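Local coordinates for protein ribulose-bisphosphate carboxylase (Alicyclobacillus acidocaldarius subsp. acidocaldarius, PDB 4NAS) that belongs to the RuBisCO large-chain family, pairing an N-terminal domain with a TIM-barrel catalytic domain, and assembles here as a two-chain particle with bound calcium ions, at residues R293-G307 against R324-A338. Sequence-based numbering, arbitrary orientation.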
ATOM      1  N   ARG B 293      -9.830  -8.834   7.783  1.00 22.56           N
ATOM      2  CA  ARG B 293     -11.001  -8.984   8.650  1.00 23.79           C
ATOM      3  C   ARG B 293     -11.355  -7.636   9.305  1.00 22.09           C
ATOM      4  O   ARG B 293     -12.527  -7.241   9.392  1.00 19.06           O
ATOM      5  CB  ARG B 293     -10.771 -10.091   9.700  1.00 15.91           C
ATOM      6  CG  ARG B 293     -11.932 -10.308  10.655  1.00 16.48           C
ATOM      7  CD  ARG B 293     -11.647 -11.523  11.546  1.00 16.80           C
ATOM      8  NE  ARG B 293     -12.813 -11.923  12.324  1.00 17.59           N
ATOM      9  CZ  ARG B 293     -12.799 -12.882  13.244  1.00 20.75           C
ATOM     10  NH1 ARG B 293     -13.908 -13.176  13.915  1.00 27.35           N
ATOM     11  NH2 ARG B 293     -11.669 -13.520  13.514  1.00 17.65           N
ATOM     12  N   LEU B 294     -10.341  -6.906   9.735  1.00 19.11           N
ATOM     13  CA  LEU B 294     -10.598  -5.620  10.387  1.00 20.20           C
ATOM     14  C   LEU B 294     -11.225  -4.629   9.413  1.00 18.89           C
ATOM     15  O   LEU B 294     -12.109  -3.860   9.778  1.00 20.50           O
ATOM     16  CB  LEU B 294      -9.301  -5.028  10.923  1.00 18.35           C
ATOM     17  CG  LEU B 294      -8.612  -5.784  12.067  1.00 16.96           C
ATOM     18  CD1 LEU B 294      -7.248  -5.125  12.437  1.00 18.81           C
ATOM     19  CD2 LEU B 294      -9.531  -5.862  13.266  1.00 17.10           C
ATOM     20  N   ALA B 295     -10.743  -4.662   8.172  1.00 21.12           N
ATOM     21  CA  ALA B 295     -11.178  -3.736   7.136  1.00 20.17           C
ATOM     22  C   ALA B 295     -12.595  -4.049   6.642  1.00 24.95           C
ATOM     23  O   ALA B 295     -13.271  -3.168   6.118  1.00 29.92           O
ATOM     24  CB  ALA B 295     -10.177  -3.740   5.973  1.00 15.29           C
ATOM     25  N   GLY B 296     -13.036  -5.303   6.786  1.00 24.50           N
ATOM     26  CA  GLY B 296     -14.422  -5.649   6.495  1.00 18.10           C
ATOM     27  C   GLY B 296     -14.672  -6.663   5.380  1.00 21.86           C
ATOM     28  O   GLY B 296     -15.785  -6.775   4.878  1.00 21.80           O
ATOM     29  N   ALA B 297     -13.650  -7.414   4.988  1.00 21.39           N
ATOM     30  CA  ALA B 297     -13.847  -8.439   3.959  1.00 15.55           C
ATOM     31  C   ALA B 297     -14.813  -9.492   4.502  1.00 20.79           C
ATOM     32  O   ALA B 297     -14.703  -9.922   5.652  1.00 23.17           O
ATOM     33  CB  ALA B 297     -12.555  -9.076   3.641  1.00 16.37           C
ATOM     34  N   ASP B 298     -15.782  -9.894   3.699  1.00 21.67           N
ATOM     35  CA  ASP B 298     -16.640 -10.993   4.126  1.00 24.25           C
ATOM     36  C   ASP B 298     -16.110 -12.318   3.585  1.00 18.35           C
ATOM     37  O   ASP B 298     -16.400 -13.386   4.124  1.00 23.09           O
ATOM     38  CB  ASP B 298     -18.072 -10.762   3.669  1.00 23.71           C
ATOM     39  CG  ASP B 298     -18.660  -9.504   4.249  1.00 20.13           C
ATOM     40  OD1 ASP B 298     -19.015  -9.536   5.436  1.00 20.62           O
ATOM     41  OD2 ASP B 298     -18.746  -8.487   3.522  1.00 19.46           O
ATOM     42  N   ILE B 299     -15.366 -12.226   2.492  1.00 23.82           N
ATOM     43  CA  ILE B 299     -14.718 -13.373   1.883  1.00 15.60           C
ATOM     44  C   ILE B 299     -13.306 -12.954   1.572  1.00 14.88           C
ATOM     45  O   ILE B 299     -13.074 -11.877   0.992  1.00 14.83           O
ATOM     46  CB  ILE B 299     -15.410 -13.800   0.565  1.00 24.14           C
ATOM     47  CG1 ILE B 299     -16.893 -14.112   0.813  1.00 23.82           C
ATOM     48  CG2 ILE B 299     -14.721 -15.042  -0.015  1.00 17.92           C
ATOM     49  CD1 ILE B 299     -17.699 -14.226  -0.455  1.00 25.69           C
ATOM     50  N   GLY B 300     -12.348 -13.800   1.932  1.00 15.16           N
ATOM     51  CA  GLY B 300     -10.959 -13.446   1.715  1.00 15.46           C
ATOM     52  C   GLY B 300     -10.261 -14.460   0.816  1.00 20.69           C
ATOM     53  O   GLY B 300     -10.220 -15.645   1.131  1.00 16.87           O
ATOM     54  N   ILE B 301      -9.719 -13.975  -0.299  1.00 19.66           N
ATOM     55  CA  ILE B 301      -9.006 -14.793  -1.276  1.00 17.50           C
ATOM     56  C   ILE B 301      -7.511 -14.703  -0.953  1.00 18.60           C
ATOM     57  O   ILE B 301      -7.003 -13.615  -0.727  1.00 16.44           O
ATOM     58  CB  ILE B 301      -9.232 -14.223  -2.702  1.00 13.65           C
ATOM     59  CG1 ILE B 301     -10.718 -14.256  -3.082  1.00 19.42           C
ATOM     60  CG2 ILE B 301      -8.310 -14.918  -3.728  1.00 13.70           C
ATOM     61  CD1 ILE B 301     -11.038 -13.513  -4.391  1.00 23.31           C
ATOM     62  N   PHE B 302      -6.824 -15.839  -0.903  1.00 14.15           N
ATOM     63  CA  PHE B 302      -5.393 -15.878  -0.582  1.00 13.20           C
ATOM     64  C   PHE B 302      -4.800 -17.113  -1.269  1.00 16.09           C
ATOM     65  O   PHE B 302      -5.552 -18.036  -1.628  1.00 23.28           O
ATOM     66  CB  PHE B 302      -5.166 -15.906   0.961  1.00 15.82           C
ATOM     67  CG  PHE B 302      -5.887 -17.030   1.666  1.00 17.13           C
ATOM     68  CD1 PHE B 302      -7.194 -16.867   2.099  1.00 13.70           C
ATOM     69  CD2 PHE B 302      -5.266 -18.267   1.865  1.00 24.90           C
ATOM     70  CE1 PHE B 302      -7.867 -17.912   2.729  1.00 18.37           C
ATOM     71  CE2 PHE B 302      -5.937 -19.326   2.497  1.00 23.30           C
ATOM     72  CZ  PHE B 302      -7.244 -19.150   2.923  1.00 18.32           C
ATOM     73  N   PRO B 303      -3.473 -17.129  -1.527  1.00 17.64           N
ATOM     74  CA  PRO B 303      -2.873 -18.281  -2.223  1.00 18.00           C
ATOM     75  C   PRO B 303      -3.001 -19.564  -1.412  1.00 21.85           C
ATOM     76  O   PRO B 303      -2.697 -19.514  -0.213  1.00 24.33           O
ATOM     77  CB  PRO B 303      -1.389 -17.879  -2.339  1.00 23.02           C
ATOM     78  CG  PRO B 303      -1.404 -16.419  -2.339  1.00 18.47           C
ATOM     79  CD  PRO B 303      -2.542 -15.985  -1.466  1.00 18.36           C
ATOM     80  N   SER B 304      -3.460 -20.664  -2.028  1.00 18.81           N
ATOM     81  CA  SER B 304      -3.620 -21.948  -1.327  1.00 21.15           C
ATOM     82  C   SER B 304      -2.278 -22.642  -1.134  1.00 22.28           C
ATOM     83  O   SER B 304      -1.284 -22.260  -1.751  1.00 21.95           O
ATOM     84  CB  SER B 304      -4.517 -22.918  -2.102  1.00 27.97           C
ATOM     85  OG  SER B 304      -3.806 -23.485  -3.212  1.00 19.99           O
HETATM   86  N   MSE B 305      -2.279 -23.698  -0.314  1.00 18.98           N
HETATM   87  CA  MSE B 305      -1.086 -24.488  -0.083  1.00 23.89           C
HETATM   88  C   MSE B 305      -0.909 -25.462  -1.232  1.00 27.18           C
HETATM   89  O   MSE B 305       0.010 -26.277  -1.207  1.00 24.33           O
HETATM   90  CB  MSE B 305      -1.197 -25.260   1.234  1.00 23.40           C
HETATM   91  CG  MSE B 305      -0.926 -24.433   2.480  1.00 16.90           C
HETATM   92 SE   MSE B 305       0.934 -23.868   2.503  0.64 27.10          SE
HETATM   93  CE  MSE B 305       1.709 -25.509   3.230  1.00 38.13           C
ATOM     94  N   TYR B 306      -1.777 -25.358  -2.240  1.00 25.37           N
ATOM     95  CA  TYR B 306      -1.818 -26.325  -3.349  1.00 18.64           C
ATOM     96  C   TYR B 306      -1.367 -25.769  -4.721  1.00 23.90           C
ATOM     97  O   TYR B 306      -1.318 -26.496  -5.726  1.00 20.69           O
ATOM     98  CB  TYR B 306      -3.217 -26.991  -3.396  1.00 18.88           C
ATOM     99  CG  TYR B 306      -3.507 -27.680  -2.068  1.00 22.27           C
ATOM    100  CD1 TYR B 306      -2.812 -28.822  -1.699  1.00 27.86           C
ATOM    101  CD2 TYR B 306      -4.392 -27.134  -1.148  1.00 30.64           C
ATOM    102  CE1 TYR B 306      -3.023 -29.437  -0.469  1.00 35.15           C
ATOM    103  CE2 TYR B 306      -4.610 -27.735   0.088  1.00 30.94           C
ATOM    104  CZ  TYR B 306      -3.919 -28.891   0.418  1.00 32.60           C
ATOM    105  OH  TYR B 306      -4.121 -29.509   1.633  1.00 33.16           O
ATOM    106  N   GLY B 307      -1.026 -24.491  -4.775  1.00 23.67           N
ATOM    107  CA  GLY B 307      -0.539 -23.885  -6.011  1.00 20.69           C
ATOM    108  C   GLY B 307       0.979 -23.922  -6.104  1.00 25.97           C
ATOM    109  O   GLY B 307       1.638 -24.479  -5.230  1.00 26.87           O
ATOM    110  N   ARG B 324     -10.861 -16.532  11.480  1.00 16.72           N
ATOM    111  CA  ARG B 324     -11.849 -17.306  12.235  1.00 17.50           C
ATOM    112  C   ARG B 324     -11.880 -17.090  13.742  1.00 27.14           C
ATOM    113  O   ARG B 324     -12.869 -17.422  14.383  1.00 26.54           O
ATOM    114  CB  ARG B 324     -11.656 -18.788  11.989  1.00 25.52           C
ATOM    115  CG  ARG B 324     -11.924 -19.176  10.550  1.00 29.30           C
ATOM    116  CD  ARG B 324     -11.981 -20.681  10.401  1.00 25.74           C
ATOM    117  NE  ARG B 324     -12.542 -21.024   9.113  1.00 24.21           N
ATOM    118  CZ  ARG B 324     -12.579 -22.257   8.630  1.00 27.75           C
ATOM    119  NH1 ARG B 324     -12.093 -23.265   9.347  1.00 26.28           N
ATOM    120  NH2 ARG B 324     -13.115 -22.472   7.438  1.00 25.04           N
ATOM    121  N   ALA B 325     -10.802 -16.547  14.295  1.00 19.46           N
ATOM    122  CA  ALA B 325     -10.673 -16.393  15.754  1.00 32.67           C
ATOM    123  C   ALA B 325     -11.848 -15.658  16.395  1.00 29.29           C
ATOM    124  O   ALA B 325     -12.355 -14.667  15.868  1.00 30.11           O
ATOM    125  CB  ALA B 325      -9.372 -15.703  16.114  1.00 33.83           C
ATOM    126  N   GLU B 326     -12.263 -16.156  17.547  1.00 24.40           N
ATOM    127  CA  GLU B 326     -13.360 -15.569  18.283  1.00 24.07           C
ATOM    128  C   GLU B 326     -12.990 -14.169  18.713  1.00 27.74           C
ATOM    129  O   GLU B 326     -11.922 -13.934  19.284  1.00 31.48           O
ATOM    130  CB  GLU B 326     -13.683 -16.435  19.501  1.00 36.73           C
ATOM    131  CG  GLU B 326     -13.919 -17.892  19.139  1.00 52.90           C
ATOM    132  CD  GLU B 326     -15.207 -18.094  18.357  1.00 63.81           C
ATOM    133  OE1 GLU B 326     -16.278 -17.686  18.865  1.00 69.70           O
ATOM    134  OE2 GLU B 326     -15.147 -18.654  17.237  1.00 63.97           O
ATOM    135  N   GLY B 327     -13.879 -13.229  18.435  1.00 31.76           N
ATOM    136  CA  GLY B 327     -13.618 -11.845  18.774  1.00 29.63           C
ATOM    137  C   GLY B 327     -14.878 -11.025  18.661  1.00 31.86           C
ATOM    138  O   GLY B 327     -15.971 -11.565  18.660  1.00 31.87           O
ATOM    139  N   PRO B 328     -14.722  -9.710  18.541  1.00 21.59           N
ATOM    140  CA  PRO B 328     -15.821  -8.750  18.417  1.00 24.94           C
ATOM    141  C   PRO B 328     -16.335  -8.628  16.996  1.00 28.21           C
ATOM    142  O   PRO B 328     -17.425  -8.116  16.798  1.00 29.61           O
ATOM    143  CB  PRO B 328     -15.164  -7.420  18.812  1.00 27.92           C
ATOM    144  CG  PRO B 328     -13.815  -7.767  19.336  1.00 26.70           C
ATOM    145  CD  PRO B 328     -13.424  -9.034  18.699  1.00 24.89           C
ATOM    146  N   HIS B 329     -15.544  -9.044  16.015  1.00 24.45           N
ATOM    147  CA  HIS B 329     -15.995  -8.973  14.623  1.00 24.89           C
ATOM    148  C   HIS B 329     -16.442 -10.358  14.155  1.00 26.28           C
ATOM    149  O   HIS B 329     -16.025 -11.371  14.721  1.00 19.35           O
ATOM    150  CB  HIS B 329     -14.890  -8.415  13.724  1.00 18.70           C
ATOM    151  CG  HIS B 329     -14.379  -7.084  14.169  1.00 20.68           C
ATOM    152  ND1 HIS B 329     -15.218  -6.044  14.512  1.00 21.97           N
ATOM    153  CD2 HIS B 329     -13.118  -6.625  14.362  1.00 25.02           C
ATOM    154  CE1 HIS B 329     -14.498  -5.001  14.889  1.00 24.69           C
ATOM    155  NE2 HIS B 329     -13.219  -5.330  14.817  1.00 21.18           N
ATOM    156  N   LYS B 330     -17.299 -10.383  13.139  1.00 23.19           N
ATOM    157  CA  LYS B 330     -17.712 -11.612  12.473  1.00 25.32           C
ATOM    158  C   LYS B 330     -16.521 -12.299  11.793  1.00 23.62           C
ATOM    159  O   LYS B 330     -15.579 -11.635  11.342  1.00 21.79           O
ATOM    160  CB  LYS B 330     -18.778 -11.308  11.398  1.00 25.15           C
ATOM    161  CG  LYS B 330     -20.098 -10.689  11.913  1.00 30.29           C
ATOM    162  CD  LYS B 330     -20.957 -10.290  10.722  1.00 34.76           C
ATOM    163  CE  LYS B 330     -22.417 -10.085  11.083  1.00 42.39           C
ATOM    164  NZ  LYS B 330     -22.577  -8.905  11.935  1.00 41.63           N
ATOM    165  N   PRO B 331     -16.575 -13.636  11.693  1.00 25.16           N
ATOM    166  CA  PRO B 331     -15.559 -14.426  10.982  1.00 23.85           C
ATOM    167  C   PRO B 331     -15.705 -14.310   9.466  1.00 23.91           C
ATOM    168  O   PRO B 331     -16.776 -13.987   8.941  1.00 23.60           O
ATOM    169  CB  PRO B 331     -15.856 -15.856  11.443  1.00 21.42           C
ATOM    170  CG  PRO B 331     -17.310 -15.843  11.690  1.00 18.81           C
ATOM    171  CD  PRO B 331     -17.618 -14.502  12.284  1.00 24.60           C
ATOM    172  N   VAL B 332     -14.614 -14.577   8.772  1.00 16.33           N
ATOM    173  CA  VAL B 332     -14.521 -14.350   7.339  1.00 17.41           C
ATOM    174  C   VAL B 332     -14.429 -15.704   6.644  1.00 23.20           C
ATOM    175  O   VAL B 332     -13.823 -16.622   7.180  1.00 26.22           O
ATOM    176  CB  VAL B 332     -13.262 -13.537   7.001  1.00 21.25           C
ATOM    177  CG1 VAL B 332     -13.138 -13.302   5.484  1.00 24.39           C
ATOM    178  CG2 VAL B 332     -13.273 -12.223   7.773  1.00 22.88           C
ATOM    179  N   LEU B 333     -15.029 -15.819   5.461  1.00 17.90           N
ATOM    180  CA  LEU B 333     -14.930 -17.037   4.659  1.00 20.29           C
ATOM    181  C   LEU B 333     -13.614 -17.054   3.900  1.00 15.53           C
ATOM    182  O   LEU B 333     -13.311 -16.119   3.176  1.00 20.08           O
ATOM    183  CB  LEU B 333     -16.088 -17.109   3.643  1.00 18.45           C
ATOM    184  CG  LEU B 333     -17.450 -17.648   4.072  1.00 28.39           C
ATOM    185  CD1 LEU B 333     -18.518 -17.225   3.051  1.00 28.36           C
ATOM    186  CD2 LEU B 333     -17.397 -19.172   4.180  1.00 22.64           C
ATOM    187  N   PRO B 334     -12.817 -18.107   4.076  1.00 20.48           N
ATOM    188  CA  PRO B 334     -11.593 -18.242   3.279  1.00 15.18           C
ATOM    189  C   PRO B 334     -11.863 -18.781   1.876  1.00 23.06           C
ATOM    190  O   PRO B 334     -12.658 -19.736   1.677  1.00 16.73           O
ATOM    191  CB  PRO B 334     -10.753 -19.239   4.084  1.00 15.31           C
ATOM    192  CG  PRO B 334     -11.753 -20.019   4.876  1.00 24.60           C
ATOM    193  CD  PRO B 334     -12.911 -19.111   5.149  1.00 28.48           C
ATOM    194  N   ALA B 335     -11.214 -18.164   0.900  1.00 18.16           N
ATOM    195  CA  ALA B 335     -11.341 -18.590  -0.491  1.00 18.94           C
ATOM    196  C   ALA B 335      -9.942 -18.846  -1.079  1.00 17.38           C
ATOM    197  O   ALA B 335      -9.410 -18.019  -1.832  1.00 17.44           O
ATOM    198  CB  ALA B 335     -12.073 -17.533  -1.284  1.00 19.72           C
ATOM    199  N   PRO B 336      -9.324 -19.972  -0.695  1.00 20.81           N
ATOM    200  CA  PRO B 336      -7.945 -20.221  -1.116  1.00 20.17           C
ATOM    201  C   PRO B 336      -7.889 -20.500  -2.616  1.00 24.69           C
ATOM    202  O   PRO B 336      -8.770 -21.174  -3.171  1.00 22.25           O
ATOM    203  CB  PRO B 336      -7.530 -21.428  -0.266  1.00 17.16           C
ATOM    204  CG  PRO B 336      -8.822 -22.097   0.111  1.00 19.87           C
ATOM    205  CD  PRO B 336      -9.842 -21.023   0.202  1.00 19.82           C
ATOM    206  N   SER B 337      -6.869 -19.952  -3.265  1.00 20.10           N
ATOM    207  CA  SER B 337      -6.807 -19.933  -4.713  1.00 27.99           C
ATOM    208  C   SER B 337      -5.633 -20.776  -5.216  1.00 25.93           C
ATOM    209  O   SER B 337      -4.657 -20.993  -4.480  1.00 23.82           O
ATOM    210  CB  SER B 337      -6.683 -18.485  -5.216  1.00 31.62           C
ATOM    211  OG  SER B 337      -5.441 -17.889  -4.828  1.00 24.29           O
ATOM    212  N   ALA B 338      -5.753 -21.233  -6.467  1.00 18.33           N
ATOM    213  CA  ALA B 338      -4.754 -22.064  -7.169  1.00 24.30           C
ATOM    214  C   ALA B 338      -4.739 -23.551  -6.794  1.00 28.10           C
ATOM    215  O   ALA B 338      -4.744 -23.920  -5.625  1.00 25.90           O
ATOM    216  CB  ALA B 338      -3.346 -21.457  -7.104  1.00 24.64           C
TER
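P331 CA lies over one face of the R293 guanidinium, while the carbonyl oxygens of A325, H329 and K330 gather round its edge. With CG anti to the backbone N (chi1 179°) and the chain extended as far as NE, R293 slides past V332 into the loop. There R293 NH1 and NH2 both grip A325 O end-on, NH2 at 2.7 Å and on a lone pair. R293 NE donates to K330 O at 2.9 Å from above that carbonyl's plane, and NH1 reaches H329 O in a similar way; H322 O of helix 313-324 also takes a bond from NH2, and the one buried guanidinium thus ties the end of that helix to the loop that follows it. The F302 ring, in turn, has P336 CA over one face and P334 CB at its edge, 3.5 Å from CE1.

F302 sits on the first strand of a beta-alpha-beta crossover of the TIM-barrel domain, R293 on the helix before it: strands 299-303 and 333-337 lie parallel, inclined at 29°, with helix 313-324 connecting them and packing on F302 and P334. G300 N donates to L333 O, and G300 O accepts from A335 N at 2.7 Å. On the sheet face carrying I299 and I301, A335 CB sits 3.9 Å from I299 CG2, with V357 of strand 357-359 touching both residues. Past the strands, S304 OG donates to A338 O (2.6 Å); it also accepts from Y306 N, two residues on, which makes an ST turn.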